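Long-range contact in pks18 (Mycobacterium tuberculosis, PDB 1TED), which probably extends medium- and long-chain aliphatic acyl-CoA starters with malonyl-CoA to make tri- and tetraketide alpha-pyrones: residues 105-117 with 199-211. Sequence-based numbering, arbitrary orientation.
Sequences RMHLFYEHAVPLA and VVCIELCSVNAVF. With MYR (myristic acid), chain E.
Arg105 reaches along the 206-210 turn with its chain extended from CG to NE. Its NH1 bonds two backbone carbonyls, Ala209 O at 2.8 Å and Val207 O at 3.1 Å. Both bonds are bent, and NH1 sits above the carbonyl plane of Ala209. NH2 adds a weak bond to Ala209 O, while Thr101 takes NE, which further limits rotation of the guanidinium. Val210 CG2 covers one face of this group, 3.9 Å from NH2. Val207 pushes its methyls against the helix backbone, and CG2 lies 4.1 Å from Leu108 CB. In this thiolase fold, helix 102-125 packs on the central mixed sheet, here over strand 196-204; the N-to-C directions of 105-117 and 199-204 differ by 137°. With CG anti to the backbone N (chi1 167°), the Phe109 ring is carried down to Leu204. The two side chains cross at about a right angle, and Leu204 CB comes obliquely to the ring, 3.7 Å from CD1. Leu204 CD2 lies 3.8 Å from Ala113 CB, which itself sits over the rim of one face of the Phe109 ring. Two residues earlier in the strand, Ile202 CD1 meets Leu116 CD2 at 3.7 Å. On the side of the turn away from the helix, Cys205, Ser206, Asn208 and Ala209 line the bound myristic acid chain.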
ATOM      1  N   ARG A 105      -2.776 -20.103  -1.067  1.00 29.10           N
ATOM      2  CA  ARG A 105      -2.385 -19.456  -2.315  1.00 26.83           C
ATOM      3  C   ARG A 105      -1.489 -18.237  -2.063  1.00 27.36           C
ATOM      4  O   ARG A 105      -0.630 -17.912  -2.889  1.00 27.29           O
ATOM      5  CB  ARG A 105      -3.636 -19.066  -3.114  1.00 27.47           C
ATOM      6  CG  ARG A 105      -4.414 -20.255  -3.713  1.00 25.87           C
ATOM      7  CD  ARG A 105      -5.796 -19.799  -4.184  1.00 29.49           C
ATOM      8  NE  ARG A 105      -6.612 -20.847  -4.793  1.00 27.90           N
ATOM      9  CZ  ARG A 105      -6.613 -21.149  -6.088  1.00 26.66           C
ATOM     10  NH1 ARG A 105      -5.833 -20.491  -6.937  1.00 26.76           N
ATOM     11  NH2 ARG A 105      -7.426 -22.094  -6.542  1.00 26.60           N
ATOM     12  N   MET A 106      -1.676 -17.567  -0.925  1.00 26.41           N
ATOM     13  CA  MET A 106      -0.845 -16.420  -0.574  1.00 26.90           C
ATOM     14  C   MET A 106       0.535 -16.962  -0.166  1.00 29.11           C
ATOM     15  O   MET A 106       1.566 -16.312  -0.383  1.00 29.21           O
ATOM     16  CB  MET A 106      -1.472 -15.641   0.582  1.00 25.58           C
ATOM     17  CG  MET A 106      -2.921 -15.236   0.347  1.00 26.34           C
ATOM     18  SD  MET A 106      -3.126 -14.029  -0.978  1.00 28.13           S
ATOM     19  CE  MET A 106      -3.355 -15.126  -2.445  1.00 27.18           C
ATOM     20  N   HIS A 107       0.553 -18.143   0.451  1.00 31.21           N
ATOM     21  CA  HIS A 107       1.820 -18.772   0.811  1.00 32.12           C
ATOM     22  C   HIS A 107       2.440 -19.185  -0.521  1.00 30.87           C
ATOM     23  O   HIS A 107       3.648 -19.059  -0.728  1.00 30.86           O
ATOM     24  CB  HIS A 107       1.605 -20.006   1.704  1.00 34.42           C
ATOM     25  CG  HIS A 107       1.499 -19.681   3.164  1.00 38.62           C
ATOM     26  ND1 HIS A 107       2.527 -19.090   3.870  1.00 41.85           N
ATOM     27  CD2 HIS A 107       0.481 -19.839   4.043  1.00 40.76           C
ATOM     28  CE1 HIS A 107       2.145 -18.895   5.121  1.00 42.12           C
ATOM     29  NE2 HIS A 107       0.907 -19.339   5.252  1.00 41.20           N
ATOM     30  N   LEU A 108       1.612 -19.667  -1.439  1.00 29.62           N
ATOM     31  CA  LEU A 108       2.135 -20.048  -2.744  1.00 31.33           C
ATOM     32  C   LEU A 108       2.732 -18.809  -3.401  1.00 30.69           C
ATOM     33  O   LEU A 108       3.767 -18.884  -4.067  1.00 31.89           O
ATOM     34  CB  LEU A 108       1.036 -20.623  -3.636  1.00 31.90           C
ATOM     35  CG  LEU A 108       1.145 -22.115  -3.974  1.00 34.73           C
ATOM     36  CD1 LEU A 108       0.138 -22.444  -5.075  1.00 36.69           C
ATOM     37  CD2 LEU A 108       2.559 -22.463  -4.440  1.00 34.28           C
ATOM     38  N   PHE A 109       2.078 -17.668  -3.205  1.00 28.84           N
ATOM     39  CA  PHE A 109       2.559 -16.412  -3.771  1.00 28.20           C
ATOM     40  C   PHE A 109       3.928 -16.091  -3.185  1.00 28.96           C
ATOM     41  O   PHE A 109       4.887 -15.828  -3.911  1.00 29.36           O
ATOM     42  CB  PHE A 109       1.581 -15.271  -3.451  1.00 26.08           C
ATOM     43  CG  PHE A 109       2.140 -13.892  -3.719  1.00 27.04           C
ATOM     44  CD1 PHE A 109       2.027 -13.307  -4.977  1.00 27.06           C
ATOM     45  CD2 PHE A 109       2.814 -13.192  -2.714  1.00 25.70           C
ATOM     46  CE1 PHE A 109       2.577 -12.045  -5.231  1.00 26.28           C
ATOM     47  CE2 PHE A 109       3.364 -11.940  -2.959  1.00 26.18           C
ATOM     48  CZ  PHE A 109       3.246 -11.364  -4.218  1.00 26.19           C
ATOM     49  N   TYR A 110       4.019 -16.121  -1.861  1.00 30.26           N
ATOM     50  CA  TYR A 110       5.274 -15.803  -1.200  1.00 30.99           C
ATOM     51  C   TYR A 110       6.398 -16.701  -1.679  1.00 30.52           C
ATOM     52  O   TYR A 110       7.467 -16.225  -2.044  1.00 30.47           O
ATOM     53  CB  TYR A 110       5.127 -15.939   0.316  1.00 31.11           C
ATOM     54  CG  TYR A 110       6.339 -15.463   1.088  1.00 29.99           C
ATOM     55  CD1 TYR A 110       6.564 -14.104   1.304  1.00 30.16           C
ATOM     56  CD2 TYR A 110       7.260 -16.375   1.607  1.00 30.98           C
ATOM     57  CE1 TYR A 110       7.674 -13.660   2.022  1.00 31.63           C
ATOM     58  CE2 TYR A 110       8.377 -15.942   2.328  1.00 31.33           C
ATOM     59  CZ  TYR A 110       8.573 -14.585   2.530  1.00 32.49           C
ATOM     60  OH  TYR A 110       9.669 -14.160   3.228  1.00 31.64           O
ATOM     61  N   GLU A 111       6.145 -18.004  -1.679  1.00 32.43           N
ATOM     62  CA  GLU A 111       7.145 -18.987  -2.091  1.00 34.22           C
ATOM     63  C   GLU A 111       7.776 -18.682  -3.451  1.00 32.70           C
ATOM     64  O   GLU A 111       8.991 -18.784  -3.606  1.00 31.85           O
ATOM     65  CB  GLU A 111       6.517 -20.382  -2.109  1.00 36.94           C
ATOM     66  CG  GLU A 111       7.479 -21.513  -2.407  1.00 42.98           C
ATOM     67  CD  GLU A 111       6.763 -22.844  -2.562  1.00 47.86           C
ATOM     68  OE1 GLU A 111       5.816 -23.100  -1.782  1.00 49.44           O
ATOM     69  OE2 GLU A 111       7.147 -23.631  -3.456  1.00 50.30           O
ATOM     70  N   HIS A 112       6.961 -18.305  -4.434  1.00 31.46           N
ATOM     71  CA  HIS A 112       7.491 -17.997  -5.768  1.00 30.74           C
ATOM     72  C   HIS A 112       7.863 -16.537  -5.980  1.00 30.06           C
ATOM     73  O   HIS A 112       8.740 -16.234  -6.788  1.00 30.87           O
ATOM     74  CB  HIS A 112       6.505 -18.414  -6.870  1.00 28.88           C
ATOM     75  CG  HIS A 112       6.381 -19.893  -7.043  1.00 31.70           C
ATOM     76  ND1 HIS A 112       5.458 -20.650  -6.355  1.00 33.25           N
ATOM     77  CD2 HIS A 112       7.087 -20.762  -7.805  1.00 32.95           C
ATOM     78  CE1 HIS A 112       5.599 -21.922  -6.685  1.00 33.91           C
ATOM     79  NE2 HIS A 112       6.580 -22.017  -7.563  1.00 34.47           N
ATOM     80  N   ALA A 113       7.204 -15.631  -5.264  1.00 29.65           N
ATOM     81  CA  ALA A 113       7.482 -14.208  -5.440  1.00 30.25           C
ATOM     82  C   ALA A 113       8.872 -13.797  -4.949  1.00 30.03           C
ATOM     83  O   ALA A 113       9.589 -13.057  -5.635  1.00 30.09           O
ATOM     84  CB  ALA A 113       6.398 -13.367  -4.746  1.00 26.61           C
ATOM     85  N   VAL A 114       9.255 -14.299  -3.777  1.00 30.23           N
ATOM     86  CA  VAL A 114      10.545 -13.972  -3.177  1.00 29.88           C
ATOM     87  C   VAL A 114      11.747 -14.184  -4.102  1.00 29.14           C
ATOM     88  O   VAL A 114      12.495 -13.248  -4.375  1.00 29.09           O
ATOM     89  CB  VAL A 114      10.759 -14.770  -1.863  1.00 31.06           C
ATOM     90  CG1 VAL A 114      12.166 -14.523  -1.318  1.00 29.48           C
ATOM     91  CG2 VAL A 114       9.692 -14.375  -0.840  1.00 29.59           C
ATOM     92  N   PRO A 115      11.953 -15.421  -4.586  1.00 28.55           N
ATOM     93  CA  PRO A 115      13.083 -15.712  -5.482  1.00 28.03           C
ATOM     94  C   PRO A 115      13.129 -14.771  -6.688  1.00 26.85           C
ATOM     95  O   PRO A 115      14.181 -14.228  -7.033  1.00 26.28           O
ATOM     96  CB  PRO A 115      12.819 -17.154  -5.912  1.00 26.98           C
ATOM     97  CG  PRO A 115      12.102 -17.723  -4.750  1.00 27.74           C
ATOM     98  CD  PRO A 115      11.158 -16.635  -4.338  1.00 27.40           C
ATOM     99  N   LEU A 116      11.973 -14.592  -7.323  1.00 26.16           N
ATOM    100  CA  LEU A 116      11.872 -13.740  -8.496  1.00 25.88           C
ATOM    101  C   LEU A 116      12.136 -12.265  -8.216  1.00 25.04           C
ATOM    102  O   LEU A 116      12.831 -11.605  -8.986  1.00 25.76           O
ATOM    103  CB  LEU A 116      10.492 -13.901  -9.143  1.00 27.49           C
ATOM    104  CG  LEU A 116      10.273 -13.103 -10.432  1.00 27.26           C
ATOM    105  CD1 LEU A 116      11.267 -13.546 -11.493  1.00 24.87           C
ATOM    106  CD2 LEU A 116       8.858 -13.316 -10.912  1.00 27.96           C
ATOM    107  N   ALA A 117      11.581 -11.748  -7.121  1.00 25.23           N
ATOM    108  CA  ALA A 117      11.767 -10.337  -6.768  1.00 25.27           C
ATOM    109  C   ALA A 117      13.200 -10.059  -6.318  1.00 24.50           C
ATOM    110  O   ALA A 117      13.762  -9.017  -6.642  1.00 25.63           O
ATOM    111  CB  ALA A 117      10.774  -9.921  -5.673  1.00 23.59           C
ATOM    112  N   VAL A 199      12.158   0.390  -6.382  1.00 27.66           N
ATOM    113  CA  VAL A 199      10.750   0.101  -6.639  1.00 26.99           C
ATOM    114  C   VAL A 199      10.626  -1.306  -7.211  1.00 26.83           C
ATOM    115  O   VAL A 199      11.329  -1.674  -8.153  1.00 29.32           O
ATOM    116  CB  VAL A 199      10.127   1.127  -7.621  1.00 26.65           C
ATOM    117  CG1 VAL A 199       8.684   0.755  -7.926  1.00 25.62           C
ATOM    118  CG2 VAL A 199      10.156   2.495  -6.998  1.00 25.15           C
ATOM    119  N   VAL A 200       9.728  -2.097  -6.636  1.00 25.85           N
ATOM    120  CA  VAL A 200       9.559  -3.466  -7.079  1.00 24.38           C
ATOM    121  C   VAL A 200       8.091  -3.820  -7.278  1.00 26.56           C
ATOM    122  O   VAL A 200       7.276  -3.700  -6.362  1.00 26.46           O
ATOM    123  CB  VAL A 200      10.209  -4.455  -6.052  1.00 24.99           C
ATOM    124  CG1 VAL A 200      10.038  -5.886  -6.502  1.00 22.02           C
ATOM    125  CG2 VAL A 200      11.690  -4.144  -5.897  1.00 21.84           C
ATOM    126  N   CYS A 201       7.759  -4.227  -8.499  1.00 25.82           N
ATOM    127  CA  CYS A 201       6.407  -4.637  -8.833  1.00 26.26           C
ATOM    128  C   CYS A 201       6.506  -6.132  -9.121  1.00 26.96           C
ATOM    129  O   CYS A 201       7.298  -6.563  -9.954  1.00 29.43           O
ATOM    130  CB  CYS A 201       5.905  -3.868 -10.054  1.00 26.42           C
ATOM    131  SG  CYS A 201       5.905  -2.065  -9.848  1.00 25.57           S
ATOM    132  N   ILE A 202       5.718  -6.923  -8.407  1.00 26.35           N
ATOM    133  CA  ILE A 202       5.745  -8.372  -8.562  1.00 27.08           C
ATOM    134  C   ILE A 202       4.312  -8.856  -8.704  1.00 27.31           C
ATOM    135  O   ILE A 202       3.463  -8.597  -7.851  1.00 26.51           O
ATOM    136  CB  ILE A 202       6.419  -9.040  -7.329  1.00 27.07           C
ATOM    137  CG1 ILE A 202       6.282 -10.563  -7.401  1.00 28.81           C
ATOM    138  CG2 ILE A 202       5.811  -8.494  -6.047  1.00 26.30           C
ATOM    139  CD1 ILE A 202       7.270 -11.231  -8.338  1.00 28.15           C
ATOM    140  N   GLU A 203       4.033  -9.562  -9.787  1.00 26.93           N
ATOM    141  CA  GLU A 203       2.678 -10.011 -10.003  1.00 27.64           C
ATOM    142  C   GLU A 203       2.641 -11.487 -10.361  1.00 28.62           C
ATOM    143  O   GLU A 203       3.240 -11.924 -11.349  1.00 28.19           O
ATOM    144  CB  GLU A 203       2.045  -9.145 -11.094  1.00 29.59           C
ATOM    145  CG  GLU A 203       0.655  -8.614 -10.763  1.00 33.79           C
ATOM    146  CD  GLU A 203       0.617  -7.597  -9.619  1.00 33.26           C
ATOM    147  OE1 GLU A 203       1.138  -6.472  -9.788  1.00 34.81           O
ATOM    148  OE2 GLU A 203       0.051  -7.923  -8.557  1.00 30.50           O
ATOM    149  N   LEU A 204       1.948 -12.252  -9.526  1.00 28.63           N
ATOM    150  CA  LEU A 204       1.812 -13.690  -9.705  1.00 30.55           C
ATOM    151  C   LEU A 204       0.356 -14.103  -9.829  1.00 31.04           C
ATOM    152  O   LEU A 204      -0.258 -14.564  -8.862  1.00 31.98           O
ATOM    153  CB  LEU A 204       2.450 -14.426  -8.525  1.00 31.16           C
ATOM    154  CG  LEU A 204       3.909 -14.848  -8.686  1.00 33.82           C
ATOM    155  CD1 LEU A 204       4.723 -13.714  -9.255  1.00 33.04           C
ATOM    156  CD2 LEU A 204       4.454 -15.300  -7.332  1.00 36.36           C
ATOM    157  N   CYS A 205      -0.189 -13.937 -11.028  1.00 31.60           N
ATOM    158  CA  CYS A 205      -1.573 -14.290 -11.303  1.00 31.42           C
ATOM    159  C   CYS A 205      -1.810 -15.806 -11.287  1.00 31.63           C
ATOM    160  O   CYS A 205      -2.797 -16.272 -10.719  1.00 29.90           O
ATOM    161  CB  CYS A 205      -1.997 -13.717 -12.666  1.00 31.71           C
ATOM    162  SG  CYS A 205      -1.966 -11.906 -12.794  1.00 31.63           S
ATOM    163  N   SER A 206      -0.906 -16.563 -11.909  1.00 32.45           N
ATOM    164  CA  SER A 206      -1.028 -18.020 -11.988  1.00 32.68           C
ATOM    165  C   SER A 206      -1.361 -18.651 -10.641  1.00 32.55           C
ATOM    166  O   SER A 206      -2.004 -19.695 -10.571  1.00 32.82           O
ATOM    167  CB  SER A 206       0.264 -18.641 -12.559  1.00 35.18           C
ATOM    168  OG  SER A 206       1.369 -18.537 -11.668  1.00 36.14           O
ATOM    169  N   VAL A 207      -0.926 -17.996  -9.574  1.00 32.37           N
ATOM    170  CA  VAL A 207      -1.161 -18.467  -8.223  1.00 32.71           C
ATOM    171  C   VAL A 207      -2.629 -18.368  -7.809  1.00 31.83           C
ATOM    172  O   VAL A 207      -3.056 -19.030  -6.862  1.00 31.73           O
ATOM    173  CB  VAL A 207      -0.257 -17.683  -7.238  1.00 33.89           C
ATOM    174  CG1 VAL A 207      -0.915 -17.535  -5.896  1.00 37.73           C
ATOM    175  CG2 VAL A 207       1.051 -18.411  -7.079  1.00 34.51           C
ATOM    176  N   ASN A 208      -3.408 -17.562  -8.524  1.00 29.61           N
ATOM    177  CA  ASN A 208      -4.819 -17.404  -8.188  1.00 28.81           C
ATOM    178  C   ASN A 208      -5.763 -18.079  -9.181  1.00 29.00           C
ATOM    179  O   ASN A 208      -6.966 -17.826  -9.166  1.00 28.44           O
ATOM    180  CB  ASN A 208      -5.185 -15.915  -8.072  1.00 28.77           C
ATOM    181  CG  ASN A 208      -4.469 -15.216  -6.915  1.00 27.59           C
ATOM    182  OD1 ASN A 208      -3.374 -14.672  -7.081  1.00 25.37           O
ATOM    183  ND2 ASN A 208      -5.086 -15.237  -5.740  1.00 25.52           N
ATOM    184  N   ALA A 209      -5.221 -18.941 -10.036  1.00 31.16           N
ATOM    185  CA  ALA A 209      -6.035 -19.652 -11.030  1.00 32.96           C
ATOM    186  C   ALA A 209      -7.199 -20.414 -10.385  1.00 35.15           C
ATOM    187  O   ALA A 209      -7.023 -21.107  -9.379  1.00 36.53           O
ATOM    188  CB  ALA A 209      -5.163 -20.613 -11.815  1.00 31.19           C
ATOM    189  N   VAL A 210      -8.386 -20.294 -10.973  1.00 35.72           N
ATOM    190  CA  VAL A 210      -9.567 -20.969 -10.440  1.00 36.27           C
ATOM    191  C   VAL A 210     -10.414 -21.624 -11.536  1.00 36.85           C
ATOM    192  O   VAL A 210     -11.018 -22.677 -11.318  1.00 36.44           O
ATOM    193  CB  VAL A 210     -10.439 -19.974  -9.631  1.00 35.94           C
ATOM    194  CG1 VAL A 210     -11.746 -20.613  -9.256  1.00 39.67           C
ATOM    195  CG2 VAL A 210      -9.704 -19.559  -8.364  1.00 38.08           C
ATOM    196  N   PHE A 211     -10.450 -20.990 -12.705  1.00 38.40           N
ATOM    197  CA  PHE A 211     -11.202 -21.477 -13.860  1.00 38.17           C
ATOM    198  C   PHE A 211     -12.701 -21.581 -13.594  1.00 38.29           C
ATOM    199  O   PHE A 211     -13.273 -22.667 -13.592  1.00 38.17           O
ATOM    200  CB  PHE A 211     -10.643 -22.833 -14.315  1.00 39.21           C
ATOM    201  CG  PHE A 211      -9.209 -22.770 -14.793  1.00 39.85           C
ATOM    202  CD1 PHE A 211      -8.903 -22.286 -16.061  1.00 37.95           C
ATOM    203  CD2 PHE A 211      -8.164 -23.172 -13.964  1.00 39.93           C
ATOM    204  CE1 PHE A 211      -7.580 -22.201 -16.496  1.00 37.80           C
ATOM    205  CE2 PHE A 211      -6.837 -23.089 -14.394  1.00 39.16           C
ATOM    206  CZ  PHE A 211      -6.548 -22.603 -15.664  1.00 37.63           C
TER
HETATM  207  C1  MYR E3045      -4.199 -20.224 -17.264  1.00 54.00           C
HETATM  208  O1  MYR E3045      -3.320 -20.624 -18.024  1.00 54.28           O
HETATM  209  O2  MYR E3045      -5.377 -20.288 -17.618  1.00 54.78           O
HETATM  210  C2  MYR E3045      -3.836 -19.654 -15.891  1.00 53.49           C
HETATM  211  C3  MYR E3045      -4.133 -18.155 -15.826  1.00 51.31           C
HETATM  212  C4  MYR E3045      -3.742 -17.575 -14.464  1.00 48.26           C
HETATM  213  C5  MYR E3045      -4.077 -16.085 -14.372  1.00 45.41           C
HETATM  214  C6  MYR E3045      -5.583 -15.818 -14.431  1.00 42.55           C
HETATM  215  C7  MYR E3045      -6.324 -16.309 -13.184  1.00 40.21           C
HETATM  216  C8  MYR E3045      -5.957 -15.505 -11.935  1.00 38.57           C
HETATM  217  C9  MYR E3045      -6.375 -14.038 -12.063  1.00 38.26           C
HETATM  218  C10 MYR E3045      -5.872 -13.225 -10.870  1.00 37.39           C
HETATM  219  C11 MYR E3045      -6.234 -11.746 -11.027  1.00 39.06           C
HETATM  220  C12 MYR E3045      -5.687 -10.919  -9.862  1.00 37.48           C
HETATM  221  C13 MYR E3045      -5.991  -9.435 -10.073  1.00 38.37           C
HETATM  222  C14 MYR E3045      -5.415  -8.587  -8.937  1.00 40.58           C